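Local coordinates for AB hydrolase-1 domain-containing protein (Parabacteroides distasonis, PDB 4Q34) that is probably an esterase of the alpha/beta hydrolase family, although its natural substrate is not established, at residues I242-D248 and V283-P289; G168-T174 and N191-S197; L6-E10 and Q39-G43; F29-Y35 and N93-T98. All blocks are in the same frame, centred on the assembly; numbering follows the deposited sequence. Where two conformers were deposited one is given.

Interaction 1 (I242-D248 and V283-P289); sequences IVIYYGD and VTVIHLP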
loop_
_atom_site.group_PDB
_atom_site.type_symbol
_atom_site.label_atom_id
_atom_site.label_comp_id
_atom_site.label_asym_id
_atom_site.label_seq_id
_atom_site.Cartn_x
_atom_site.Cartn_y
_atom_site.Cartn_z
ATOM N N ILE A 242 0.621 -17.308 -23.492
ATOM C CA ILE A 242 -0.389 -16.919 -22.541
ATOM C C ILE A 242 -0.993 -18.167 -21.894
ATOM O O ILE A 242 -1.248 -19.147 -22.589
ATOM C CB ILE A 242 -1.501 -16.119 -23.238
ATOM C CG1 ILE A 242 -0.932 -14.829 -23.832
ATOM C CG2 ILE A 242 -2.642 -15.810 -22.289
ATOM C CD1 ILE A 242 -1.883 -14.043 -24.712
ATOM N N VAL A 243 -1.138 -18.118 -20.570
ATOM C CA VAL A 243 -1.871 -19.164 -19.828
ATOM C C VAL A 243 -2.988 -18.492 -19.011
ATOM O O VAL A 243 -2.820 -17.429 -18.468
ATOM C CB VAL A 243 -0.928 -20.086 -18.983
ATOM C CG1 VAL A 243 -0.266 -19.310 -17.839
ATOM C CG2 VAL A 243 -1.695 -21.264 -18.385
ATOM N N ILE A 244 -4.126 -19.167 -18.932
ATOM C CA ILE A 244 -5.305 -18.689 -18.232
ATOM C C ILE A 244 -5.777 -19.809 -17.312
ATOM O O ILE A 244 -5.894 -20.941 -17.778
ATOM C CB ILE A 244 -6.388 -18.322 -19.245
ATOM C CG1 ILE A 244 -5.954 -17.069 -20.031
ATOM C CG2 ILE A 244 -7.712 -18.023 -18.554
ATOM C CD1 ILE A 244 -6.676 -16.928 -21.347
ATOM N N TYR A 245 -6.015 -19.487 -16.025
ATOM C CA TYR A 245 -6.484 -20.465 -15.029
ATOM C C TYR A 245 -7.871 -20.110 -14.505
ATOM O O TYR A 245 -8.146 -18.950 -14.196
ATOM C CB TYR A 245 -5.526 -20.572 -13.831
ATOM C CG TYR A 245 -4.115 -20.942 -14.168
ATOM C CD1 TYR A 245 -3.740 -22.260 -14.349
ATOM C CD2 TYR A 245 -3.136 -19.961 -14.296
ATOM C CE1 TYR A 245 -2.431 -22.614 -14.677
ATOM C CE2 TYR A 245 -1.823 -20.302 -14.582
ATOM C CZ TYR A 245 -1.480 -21.629 -14.792
ATOM O OH TYR A 245 -0.162 -21.940 -15.074
ATOM N N TYR A 246 -8.756 -21.105 -14.418
ATOM C CA TYR A 246 -10.032 -20.973 -13.741
ATOM C C TYR A 246 -10.164 -22.042 -12.675
ATOM O O TYR A 246 -9.790 -23.207 -12.879
ATOM C CB TYR A 246 -11.257 -21.048 -14.713
ATOM C CG TYR A 246 -11.448 -19.783 -15.507
ATOM C CD1 TYR A 246 -12.205 -18.739 -15.014
ATOM C CD2 TYR A 246 -10.837 -19.620 -16.737
ATOM C CE1 TYR A 246 -12.331 -17.545 -15.729
ATOM C CE2 TYR A 246 -10.955 -18.423 -17.453
ATOM C CZ TYR A 246 -11.686 -17.408 -16.949
ATOM O OH TYR A 246 -11.795 -16.229 -17.664
ATOM N N GLY A 247 -10.750 -21.655 -11.556
ATOM C CA GLY A 247 -11.012 -22.585 -10.462
ATOM C C GLY A 247 -12.310 -23.385 -10.587
ATOM O O GLY A 247 -12.799 -23.662 -11.691
ATOM N N ASP A 248 -12.866 -23.701 -9.423
ATOM C CA ASP A 248 -13.923 -24.727 -9.294
ATOM C C ASP A 248 -15.243 -24.089 -8.912
ATOM O O ASP A 248 -15.353 -22.872 -8.792
ATOM C CB ASP A 248 -13.455 -25.706 -8.210
ATOM C CG ASP A 248 -13.998 -27.101 -8.387
ATOM O OD1 ASP A 248 -14.935 -27.295 -9.194
ATOM O OD2 ASP A 248 -13.467 -28.001 -7.689
ATOM N N VAL A 283 -1.714 -20.052 -26.567
ATOM C CA VAL A 283 -2.591 -19.762 -25.467
ATOM C C VAL A 283 -3.111 -21.070 -24.883
ATOM O O VAL A 283 -3.598 -21.907 -25.615
ATOM C CB VAL A 283 -3.779 -18.903 -25.936
ATOM C CG1 VAL A 283 -4.634 -18.506 -24.756
ATOM C CG2 VAL A 283 -3.282 -17.694 -26.730
ATOM N N THR A 284 -2.974 -21.205 -23.582
ATOM C CA THR A 284 -3.382 -22.413 -22.841
ATOM C C THR A 284 -4.416 -21.979 -21.831
ATOM O O THR A 284 -4.217 -20.986 -21.121
ATOM C CB THR A 284 -2.164 -23.007 -22.113
ATOM O OG1 THR A 284 -1.138 -23.334 -23.069
ATOM C CG2 THR A 284 -2.525 -24.267 -21.347
ATOM N N VAL A 285 -5.521 -22.720 -21.762
ATOM C CA VAL A 285 -6.515 -22.492 -20.758
ATOM C C VAL A 285 -6.632 -23.735 -19.905
ATOM O O VAL A 285 -6.839 -24.809 -20.444
ATOM C CB VAL A 285 -7.868 -22.169 -21.369
ATOM C CG1 VAL A 285 -8.898 -21.911 -20.283
ATOM C CG2 VAL A 285 -7.745 -20.966 -22.296
ATOM N N ILE A 286 -6.467 -23.561 -18.598
ATOM C CA ILE A 286 -6.487 -24.663 -17.639
ATOM C C ILE A 286 -7.606 -24.475 -16.637
ATOM O O ILE A 286 -7.664 -23.455 -15.942
ATOM C CB ILE A 286 -5.131 -24.743 -16.933
ATOM C CG1 ILE A 286 -4.103 -25.271 -17.933
ATOM C CG2 ILE A 286 -5.221 -25.662 -15.721
ATOM C CD1 ILE A 286 -2.687 -25.085 -17.516
ATOM N N HIS A 287 -8.499 -25.457 -16.559
ATOM C CA HIS A 287 -9.540 -25.468 -15.576
ATOM C C HIS A 287 -9.012 -26.374 -14.489
ATOM O O HIS A 287 -8.823 -27.592 -14.695
ATOM C CB HIS A 287 -10.833 -26.002 -16.184
ATOM C CG HIS A 287 -11.995 -26.002 -15.242
ATOM N ND1 HIS A 287 -13.016 -26.922 -15.340
ATOM C CD2 HIS A 287 -12.280 -25.241 -14.160
ATOM C CE1 HIS A 287 -13.894 -26.717 -14.374
ATOM N NE2 HIS A 287 -13.478 -25.698 -13.650
ATOM N N LEU A 288 -8.760 -25.792 -13.328
ATOM C CA LEU A 288 -7.935 -26.440 -12.331
ATOM C C LEU A 288 -8.424 -27.866 -11.941
ATOM O O LEU A 288 -7.603 -28.742 -11.800
ATOM C CB LEU A 288 -7.754 -25.525 -11.124
ATOM C CG LEU A 288 -6.928 -24.234 -11.335
ATOM C CD1 LEU A 288 -6.937 -23.306 -10.106
ATOM C CD2 LEU A 288 -5.523 -24.675 -11.613
ATOM N N PRO A 289 -9.726 -28.096 -11.798
ATOM C CA PRO A 289 -10.158 -29.469 -11.397
ATOM C C PRO A 289 -9.778 -30.536 -12.401
ATOM O O PRO A 289 -9.515 -31.698 -12.042
ATOM C CB PRO A 289 -11.674 -29.359 -11.312
ATOM C CG PRO A 289 -11.930 -27.929 -11.036
ATOM C CD PRO A 289 -10.821 -27.134 -11.676
HETATM O O HOH W 1 0.566 -21.175 -23.305
HETATM O O HOH W 2 -15.944 -26.111 -11.942
#
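V283 lies alongside I242, its CG1 meeting I242 CG2 at 4.2 Å, and this pair of branched residues opens a parallel ladder that advances one residue at a time. T284 comes next: its N donates to I242 O and its O accepts from I244 N, while a water bonded to both T284 OG1 and I242 O ties its hydroxyl to the neighbouring strand. V285 shares a face with V283 and I244 and sets CG2 against I244 CB. On the face that carries V243, I286 does most of the apolar work. Its CG1 is anti to the carbonyl carbon (chi1 -72°), which carries CD1 over to Y245 CE1 at 3.8 Å and to V243 CG2 at 4.0 Å. I286 N also reaches I244 O at 2.8 Å in an almost straight bond (173°). H287 follows; P289 CD lies over one face of its imidazole, a water links its NE2 (3.0 Å) to D248 OD1, and ND1 is bonded to E290. L288 N then donates to Y246 O at 2.8 Å as the chain leaves the strand, and L288 CD2 touches the Y245 ring. Finally, the compact ring of P289 rests CG on the D248 carboxylate, 3.5 Å from D248 CG; D248 OD2 is bonded to G295 N. Helix 257-277 connects the two strands, making a beta-alpha-beta crossover of the alpha/beta hydrolase sheet.

Interaction 2 (G168-T174 and N191-S197); sequences GPGVFIT and NIKAIAS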
loop_
_atom_site.group_PDB
_atom_site.type_symbol
_atom_site.label_atom_id
_atom_site.label_comp_id
_atom_site.label_asym_id
_atom_site.label_seq_id
_atom_site.Cartn_x
_atom_site.Cartn_y
_atom_site.Cartn_z
ATOM N N GLY A 168 12.429 -3.639 -17.780
ATOM C CA GLY A 168 12.876 -4.583 -18.795
ATOM C C GLY A 168 11.951 -5.763 -18.973
ATOM O O GLY A 168 10.854 -5.830 -18.355
ATOM N N PRO A 169 12.320 -6.661 -19.905
ATOM C CA PRO A 169 11.476 -7.795 -20.235
ATOM C C PRO A 169 11.082 -8.569 -18.984
ATOM O O PRO A 169 11.942 -8.848 -18.143
ATOM C CB PRO A 169 12.360 -8.622 -21.168
ATOM C CG PRO A 169 13.144 -7.573 -21.896
ATOM C CD PRO A 169 13.473 -6.559 -20.819
ATOM N N GLY A 170 9.784 -8.842 -18.845
ATOM C CA GLY A 170 9.257 -9.592 -17.697
ATOM C C GLY A 170 7.985 -10.319 -18.030
ATOM O O GLY A 170 7.499 -10.300 -19.148
ATOM N N VAL A 171 7.443 -10.948 -17.025
ATOM C CA VAL A 171 6.240 -11.734 -17.151
ATOM C C VAL A 171 5.144 -11.040 -16.359
ATOM O O VAL A 171 5.366 -10.611 -15.216
ATOM C CB VAL A 171 6.455 -13.159 -16.571
ATOM C CG1 VAL A 171 5.174 -13.963 -16.616
ATOM C CG2 VAL A 171 7.584 -13.864 -17.288
ATOM N N PHE A 172 3.942 -10.967 -16.957
ATOM C CA PHE A 172 2.804 -10.265 -16.372
ATOM C C PHE A 172 1.838 -11.314 -15.848
ATOM O O PHE A 172 1.391 -12.187 -16.615
ATOM C CB PHE A 172 2.119 -9.361 -17.404
ATOM C CG PHE A 172 1.362 -8.167 -16.850
ATOM C CD1 PHE A 172 1.437 -7.764 -15.530
ATOM C CD2 PHE A 172 0.596 -7.393 -17.717
ATOM C CE1 PHE A 172 0.773 -6.636 -15.076
ATOM C CE2 PHE A 172 -0.076 -6.257 -17.267
ATOM C CZ PHE A 172 -0.012 -5.892 -15.944
ATOM N N ILE A 173 1.588 -11.257 -14.545
ATOM C CA ILE A 173 0.675 -12.189 -13.867
ATOM C C ILE A 173 -0.519 -11.362 -13.410
ATOM O O ILE A 173 -0.349 -10.474 -12.584
ATOM C CB ILE A 173 1.297 -12.858 -12.625
ATOM C CG1 ILE A 173 2.749 -13.295 -12.901
ATOM C CG2 ILE A 173 0.425 -14.030 -12.156
ATOM C CD1 ILE A 173 2.859 -14.348 -13.967
ATOM N N THR A 174 -1.713 -11.678 -13.920
ATOM C CA THR A 174 -2.897 -10.862 -13.712
ATOM C C THR A 174 -4.034 -11.636 -13.088
ATOM O O THR A 174 -4.049 -12.879 -13.070
ATOM C CB THR A 174 -3.384 -10.198 -15.016
ATOM O OG1 THR A 174 -3.929 -11.167 -15.913
ATOM C CG2 THR A 174 -2.230 -9.423 -15.713
ATOM N N ASN A 191 8.107 -5.126 -23.658
ATOM C CA ASN A 191 8.755 -5.821 -22.562
ATOM C C ASN A 191 7.891 -6.849 -21.795
ATOM O O ASN A 191 8.275 -7.296 -20.714
ATOM C CB ASN A 191 9.326 -4.814 -21.612
ATOM C CG ASN A 191 10.654 -4.265 -22.103
ATOM O OD1 ASN A 191 11.232 -4.793 -23.070
ATOM N ND2 ASN A 191 11.188 -3.274 -21.408
ATOM N N ILE A 192 6.738 -7.224 -22.339
ATOM C CA ILE A 192 5.985 -8.363 -21.787
ATOM C C ILE A 192 6.368 -9.626 -22.539
ATOM O O ILE A 192 6.078 -9.794 -23.729
ATOM C CB ILE A 192 4.455 -8.125 -21.821
ATOM C CG1 ILE A 192 4.090 -7.102 -20.762
ATOM C CG2 ILE A 192 3.712 -9.445 -21.539
ATOM C CD1 ILE A 192 2.735 -6.464 -20.968
ATOM N N LYS A 193 7.005 -10.548 -21.834
ATOM C CA LYS A 193 7.449 -11.789 -22.463
ATOM C C LYS A 193 6.346 -12.877 -22.498
ATOM O O LYS A 193 6.452 -13.824 -23.255
ATOM C CB LYS A 193 8.671 -12.366 -21.711
ATOM C CG LYS A 193 9.963 -11.539 -21.795
ATOM C CD LYS A 193 10.636 -11.689 -23.143
ATOM C CE LYS A 193 11.233 -13.088 -23.343
ATOM N NZ LYS A 193 12.039 -13.092 -24.597
ATOM N N ALA A 194 5.360 -12.742 -21.615
ATOM C CA ALA A 194 4.342 -13.774 -21.375
ATOM C C ALA A 194 3.348 -13.219 -20.404
ATOM O O ALA A 194 3.643 -12.297 -19.626
ATOM C CB ALA A 194 4.937 -15.082 -20.840
ATOM N N ILE A 195 2.163 -13.800 -20.438
ATOM C CA ILE A 195 1.091 -13.391 -19.530
ATOM C C ILE A 195 0.443 -14.647 -18.965
ATOM O O ILE A 195 0.058 -15.513 -19.754
ATOM C CB ILE A 195 -0.008 -12.580 -20.229
ATOM C CG1 ILE A 195 0.534 -11.302 -20.849
ATOM C CG2 ILE A 195 -1.126 -12.255 -19.248
ATOM C CD1 ILE A 195 -0.432 -10.595 -21.777
ATOM N N ALA A 196 0.346 -14.704 -17.635
ATOM C CA ALA A 196 -0.469 -15.692 -16.934
ATOM C C ALA A 196 -1.601 -14.948 -16.255
ATOM O O ALA A 196 -1.351 -14.012 -15.478
ATOM C CB ALA A 196 0.341 -16.444 -15.885
ATOM N N SER A 197 -2.824 -15.400 -16.468
ATOM C CA SER A 197 -3.978 -14.735 -15.896
ATOM C C SER A 197 -4.866 -15.683 -15.116
ATOM O O SER A 197 -5.278 -16.750 -15.646
ATOM C CB SER A 197 -4.786 -14.017 -16.990
ATOM O OG SER A 197 -5.776 -13.174 -16.421
#
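The backbone of G170-T174 runs parallel to I192-S197, the strand axes 15° apart, with bonds such as F172 N to A194 O (3.0 Å, 178°) and K193 N to G170 O (2.7 Å). Where the strands begin, the N191 amide crosses P169 obliquely, OD1 lying 3.6 Å from P169 CG, while ND2 is bonded to F164 O. Replacing N191 by alanine would probably leave F164 O without this donor and take the amide from beside the P169 ring. G168, with positive phi, suits a bend where a side chain would jam against the preceding carbonyl. On the face that carries F172, I192 and I195, F172 CD2 meets I192 CD1 at 4.0 Å. T174 puts OG1 between its backbone N and carbonyl carbon (chi1 70°), which aims the hydroxyl at S197 OG, 2.8 Å from T174 OG1, and lays T174 CG2 over the centre of the F172 ring. On the face of I173, small A196 puts CB against I173 CD1 (3.8 Å, one conformer). Helix 178-185 joins the two strands and packs on F172, I192 and I195, strand 49-52 flanks V171 and I173, and helix 306-319 covers V171, A194 and A196 on the other face.

Interaction 3 (L6-E10 and Q39-G43); sequences LMVDE and QKPVG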
loop_
_atom_site.group_PDB
_atom_site.type_symbol
_atom_site.label_atom_id
_atom_site.label_comp_id
_atom_site.label_asym_id
_atom_site.label_seq_id
_atom_site.Cartn_x
_atom_site.Cartn_y
_atom_site.Cartn_z
ATOM N N LEU A 6 14.277 -15.727 3.367
ATOM C CA LEU A 6 14.239 -15.070 2.077
ATOM C C LEU A 6 15.477 -14.174 2.039
ATOM O O LEU A 6 15.677 -13.386 2.962
ATOM C CB LEU A 6 12.969 -14.258 1.931
ATOM C CG LEU A 6 11.671 -15.037 1.961
ATOM C CD1 LEU A 6 10.509 -14.097 2.262
ATOM C CD2 LEU A 6 11.478 -15.718 0.613
HETATM N N MSE A 7 16.321 -14.395 1.034
HETATM C CA MSE A 7 17.595 -13.677 0.900
HETATM C C MSE A 7 17.331 -12.552 -0.076
HETATM O O MSE A 7 17.342 -12.729 -1.302
HETATM C CB MSE A 7 18.737 -14.623 0.499
HETATM C CG MSE A 7 18.887 -15.763 1.507
HETATM SE SE MSE A 7 20.385 -16.941 1.013
HETATM C CE MSE A 7 21.799 -15.590 0.746
ATOM N N VAL A 8 17.082 -11.375 0.464
ATOM C CA VAL A 8 16.705 -10.206 -0.356
ATOM C C VAL A 8 17.927 -9.340 -0.683
ATOM O O VAL A 8 18.484 -8.699 0.156
ATOM C CB VAL A 8 15.602 -9.387 0.346
ATOM C CG1 VAL A 8 15.222 -8.178 -0.504
ATOM C CG2 VAL A 8 14.382 -10.266 0.631
ATOM N N ASP A 9 18.317 -9.339 -1.942
ATOM C CA ASP A 9 19.457 -8.571 -2.436
ATOM C C ASP A 9 19.117 -7.061 -2.509
ATOM O O ASP A 9 19.946 -6.211 -2.213
ATOM C CB ASP A 9 19.767 -9.092 -3.848
ATOM C CG ASP A 9 21.152 -8.805 -4.301
ATOM O OD1 ASP A 9 22.014 -8.429 -3.475
ATOM O OD2 ASP A 9 21.346 -9.003 -5.515
ATOM N N GLU A 10 17.865 -6.770 -2.834
ATOM C CA GLU A 10 17.411 -5.402 -3.042
ATOM C C GLU A 10 15.911 -5.394 -2.789
ATOM O O GLU A 10 15.195 -6.325 -3.161
ATOM C CB GLU A 10 17.717 -4.925 -4.484
ATOM C CG GLU A 10 17.525 -3.441 -4.780
ATOM C CD GLU A 10 17.853 -3.063 -6.251
ATOM O OE1 GLU A 10 18.809 -3.641 -6.843
ATOM O OE2 GLU A 10 17.159 -2.173 -6.804
ATOM N N GLN A 39 10.939 -6.747 -4.745
ATOM C CA GLN A 39 12.050 -7.420 -4.058
ATOM C C GLN A 39 12.803 -8.251 -5.055
ATOM O O GLN A 39 12.183 -8.973 -5.859
ATOM C CB GLN A 39 11.460 -8.329 -2.956
ATOM C CG GLN A 39 10.672 -7.596 -1.892
ATOM C CD GLN A 39 10.202 -8.503 -0.786
ATOM O OE1 GLN A 39 9.294 -9.340 -0.969
ATOM N NE2 GLN A 39 10.762 -8.306 0.388
ATOM N N LYS A 40 14.142 -8.138 -5.031
ATOM C CA LYS A 40 15.034 -8.901 -5.887
ATOM C C LYS A 40 15.786 -9.883 -4.996
ATOM O O LYS A 40 16.465 -9.467 -4.049
ATOM C CB LYS A 40 16.076 -7.987 -6.555
ATOM C CG LYS A 40 15.465 -6.834 -7.313
ATOM C CD LYS A 40 16.427 -6.273 -8.354
ATOM C CE LYS A 40 15.810 -5.063 -9.052
ATOM N NZ LYS A 40 16.823 -4.260 -9.802
ATOM N N PRO A 41 15.631 -11.178 -5.243
ATOM C CA PRO A 41 16.384 -12.173 -4.495
ATOM C C PRO A 41 17.821 -12.291 -4.946
ATOM O O PRO A 41 18.173 -11.923 -6.082
ATOM C CB PRO A 41 15.634 -13.457 -4.759
ATOM C CG PRO A 41 15.039 -13.283 -6.133
ATOM C CD PRO A 41 14.816 -11.782 -6.312
ATOM N N VAL A 42 18.653 -12.781 -4.044
ATOM C CA VAL A 42 19.980 -13.238 -4.420
ATOM C C VAL A 42 19.845 -14.297 -5.500
ATOM O O VAL A 42 18.998 -15.194 -5.409
ATOM C CB VAL A 42 20.740 -13.801 -3.208
ATOM C CG1 VAL A 42 22.074 -14.465 -3.615
ATOM C CG2 VAL A 42 21.034 -12.687 -2.212
ATOM N N GLY A 43 20.644 -14.136 -6.543
ATOM C CA GLY A 43 20.662 -15.078 -7.648
ATOM C C GLY A 43 19.399 -15.058 -8.509
ATOM O O GLY A 43 18.978 -16.101 -9.004
HETATM O O HOH W 3 19.586 -10.170 -7.196
HETATM O O HOH W 4 22.695 -11.889 -6.583
#
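A classic beta bulge joins D9 and E10 to K40, where the strand from the N terminus turns a corner beside the end of strand 28-41. K40 O accepts from two successive amides: D9 N lies 2.8 Å from K40 O, nearly along its C=O axis, and E10 N reaches the same K40 O at 3.3 Å, in the carbonyl plane on a lone pair. K40 N answers with a straight bond to E10 O (2.8 Å, 177°). On the other side of the bulge V8 and P41 form a non-hydrogen-bonded antiparallel pair. There proline costs no bond across the contact, and V42 N donates to M7 O at 3.0 Å. V42 CG2 also packs on CB of M7, a selenomethionine here, at 4.0 Å. E10 and K40 extend side by side, so their methylenes touch. The salt bridge from E10 OE1 to K40 NZ is long at 3.6 Å and tentative, since E10 was modelled in two conformers; E10 OE2 is bonded to Y38 OH. D9 CB rests 3.3 Å from K40 O. The Q39 amide is gripped at both ends, NE2 by Q11 and OE1 by Q11 of the second subunit. Helix 72-78 lies against L6, Q39 and P41, and L6 and V8 continue the sheet by an antiparallel ladder into the second subunit.

Interaction 4 (F29-Y35 and N93-T98); sequences FHGDHAY and NAGRGT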
loop_
_atom_site.group_PDB
_atom_site.type_symbol
_atom_site.label_atom_id
_atom_site.label_comp_id
_atom_site.label_asym_id
_atom_site.label_seq_id
_atom_site.Cartn_x
_atom_site.Cartn_y
_atom_site.Cartn_z
ATOM N N PHE A 29 -0.421 19.077 -10.586
ATOM C CA PHE A 29 -0.941 17.982 -9.810
ATOM C C PHE A 29 -0.521 16.665 -10.424
ATOM O O PHE A 29 -0.971 16.296 -11.509
ATOM C CB PHE A 29 -2.471 18.074 -9.686
ATOM C CG PHE A 29 -3.041 17.037 -8.786
ATOM C CD1 PHE A 29 -3.344 15.788 -9.299
ATOM C CD2 PHE A 29 -3.197 17.282 -7.418
ATOM C CE1 PHE A 29 -3.859 14.817 -8.507
ATOM C CE2 PHE A 29 -3.695 16.247 -6.593
ATOM C CZ PHE A 29 -4.038 15.051 -7.160
ATOM N N HIS A 30 0.358 15.969 -9.726
ATOM C CA HIS A 30 0.841 14.671 -10.133
ATOM C C HIS A 30 -0.041 13.546 -9.611
ATOM O O HIS A 30 -0.041 13.259 -8.412
ATOM C CB HIS A 30 2.246 14.444 -9.597
ATOM C CG HIS A 30 3.279 15.343 -10.185
ATOM N ND1 HIS A 30 3.304 16.695 -9.942
ATOM C CD2 HIS A 30 4.332 15.084 -11.001
ATOM C CE1 HIS A 30 4.322 17.242 -10.596
ATOM N NE2 HIS A 30 4.953 16.285 -11.259
ATOM N N GLY A 31 -0.741 12.883 -10.520
ATOM C CA GLY A 31 -1.633 11.760 -10.169
ATOM C C GLY A 31 -1.691 10.665 -11.206
ATOM O O GLY A 31 -1.061 10.737 -12.262
ATOM N N ASP A 32 -2.502 9.654 -10.936
ATOM C CA ASP A 32 -2.730 8.542 -11.863
ATOM C C ASP A 32 -1.525 7.574 -12.118
ATOM O O ASP A 32 -1.551 6.774 -13.041
ATOM C CB ASP A 32 -3.360 9.031 -13.188
ATOM C CG ASP A 32 -4.863 9.360 -13.048
ATOM O OD1 ASP A 32 -5.477 9.096 -11.967
ATOM O OD2 ASP A 32 -5.420 9.901 -14.040
ATOM N N HIS A 33 -0.505 7.645 -11.268
ATOM C CA HIS A 33 0.620 6.700 -11.271
ATOM C C HIS A 33 0.151 5.419 -10.619
ATOM O O HIS A 33 -0.878 5.380 -9.908
ATOM C CB HIS A 33 1.783 7.274 -10.459
ATOM C CG HIS A 33 1.339 7.807 -9.131
ATOM N ND1 HIS A 33 0.822 9.076 -8.990
ATOM C CD2 HIS A 33 1.216 7.216 -7.911
ATOM C CE1 HIS A 33 0.441 9.255 -7.735
ATOM N NE2 HIS A 33 0.675 8.143 -7.062
ATOM N N ALA A 34 0.922 4.361 -10.804
ATOM C CA ALA A 34 0.790 3.158 -9.981
ATOM C C ALA A 34 1.818 3.258 -8.869
ATOM O O ALA A 34 2.839 3.981 -9.018
ATOM C CB ALA A 34 1.058 1.906 -10.815
ATOM N N TYR A 35 1.597 2.483 -7.798
ATOM C CA TYR A 35 2.568 2.306 -6.746
ATOM C C TYR A 35 3.114 0.885 -6.844
ATOM O O TYR A 35 2.361 -0.041 -7.082
ATOM C CB TYR A 35 1.976 2.528 -5.365
ATOM C CG TYR A 35 2.832 1.992 -4.226
ATOM C CD1 TYR A 35 2.658 0.711 -3.773
ATOM C CD2 TYR A 35 3.784 2.778 -3.601
ATOM C CE1 TYR A 35 3.409 0.203 -2.714
ATOM C CE2 TYR A 35 4.554 2.291 -2.542
ATOM C CZ TYR A 35 4.350 0.993 -2.094
ATOM O OH TYR A 35 5.093 0.470 -1.059
ATOM N N ASN A 93 -2.425 2.582 -2.209
ATOM C CA ASN A 93 -1.321 3.539 -2.091
ATOM C C ASN A 93 -1.182 4.463 -3.310
ATOM O O ASN A 93 -0.525 5.511 -3.237
ATOM C CB ASN A 93 -0.022 2.779 -1.908
ATOM C CG ASN A 93 0.094 2.105 -0.541
ATOM O OD1 ASN A 93 -0.632 2.404 0.393
ATOM N ND2 ASN A 93 1.071 1.206 -0.422
ATOM N N ALA A 94 -1.790 4.055 -4.425
ATOM C CA ALA A 94 -1.858 4.906 -5.631
ATOM C C ALA A 94 -3.162 5.674 -5.680
ATOM O O ALA A 94 -3.669 5.935 -6.751
ATOM C CB ALA A 94 -1.678 4.067 -6.879
ATOM N N GLY A 95 -3.697 6.023 -4.516
ATOM C CA GLY A 95 -4.989 6.730 -4.419
ATOM C C GLY A 95 -5.039 8.131 -4.943
ATOM O O GLY A 95 -6.116 8.676 -5.083
ATOM N N ARG A 96 -3.891 8.730 -5.238
ATOM C CA ARG A 96 -3.808 10.105 -5.753
ATOM C C ARG A 96 -4.164 10.097 -7.241
ATOM O O ARG A 96 -3.285 10.148 -8.109
ATOM C CB ARG A 96 -2.410 10.691 -5.517
ATOM C CG ARG A 96 -2.284 12.173 -5.879
ATOM C CD ARG A 96 -0.956 12.646 -5.412
ATOM N NE ARG A 96 -0.682 14.085 -5.659
ATOM C CZ ARG A 96 -0.997 15.098 -4.854
ATOM N NH1 ARG A 96 -1.707 14.931 -3.752
ATOM N NH2 ARG A 96 -0.621 16.342 -5.174
ATOM N N GLY A 97 -5.466 10.012 -7.517
ATOM C CA GLY A 97 -5.987 10.087 -8.889
ATOM C C GLY A 97 -6.177 11.524 -9.300
ATOM O O GLY A 97 -6.043 12.424 -8.488
ATOM N N THR A 98 -6.516 11.727 -10.575
ATOM C CA THR A 98 -6.689 13.041 -11.153
ATOM C C THR A 98 -8.153 13.490 -11.179
ATOM O O THR A 98 -8.445 14.616 -11.626
ATOM C CB THR A 98 -6.145 13.051 -12.587
ATOM O OG1 THR A 98 -6.833 12.041 -13.341
ATOM C CG2 THR A 98 -4.601 12.793 -12.566
HETATM O O HOH W 5 -0.905 7.993 -4.471
HETATM O O HOH W 6 -2.947 7.095 -9.168
#
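R96 lays its guanidinium flat on the F29 ring, centres 4.1 Å and planes 23° apart, with F29 CE2 over the centre of the guanidinium face. An extended chain brings the group there, CG anti to the backbone N (chi1 -173°), and on the way NE donates to H30 O at 2.9 Å. The charged end continues to E109 of the second subunit, with which NH2 makes a salt bridge. With a leucine at R96, E109 of the second subunit would probably lose its cationic mate and H30 O its side-chain donor. Beside R96, D32 holds T98 twice: T98 OG1 donates to D32 OD2 at 2.7 Å and T98 N to D32 OD1 at 3.2 Å, both from above the carboxylate plane. R96 is the centre of an inverse gamma turn, with G97 N bonded to G95 O, and R96 O accepts from D32 N at 3.0 Å. G31 suits its place because a CB would clash with R96 O. N93 lies over one face of Y35, its CB 4.0 Å from the Y35 ring centroid and its amide nearly perpendicular to the ring; the amide's polar end is paired with N93 of the second subunit. A water bonds to H33 NE2, N93 O and R96 N. Outside this shell, R90 forms a salt bridge with D32 OD2, while R142 and E63, both of the second subunit, bond H33 ND1 and Y35 OH respectively.

From the N terminus, interaction 3 opens first, and its return at 39-43 closes a region of 28 residues that is mostly strand. Interaction 4 starts inside that region, at 29-35, and closes only at the loop 93-98, so the two cross; they share strand 28-41, and both touch the second subunit. Interactions 2 and 1 then follow in series, each closing around a helix, 178-185 and 257-277 in turn. Residues 191-197 and 242-248 are adjacent strands of the sheet, where V243 O and S197 N are 2.8 Å apart. Interaction 1 lies on the opposite side of the chain's centre from interaction 4, about 33 Å between centres, and all four reach one mixed sheet.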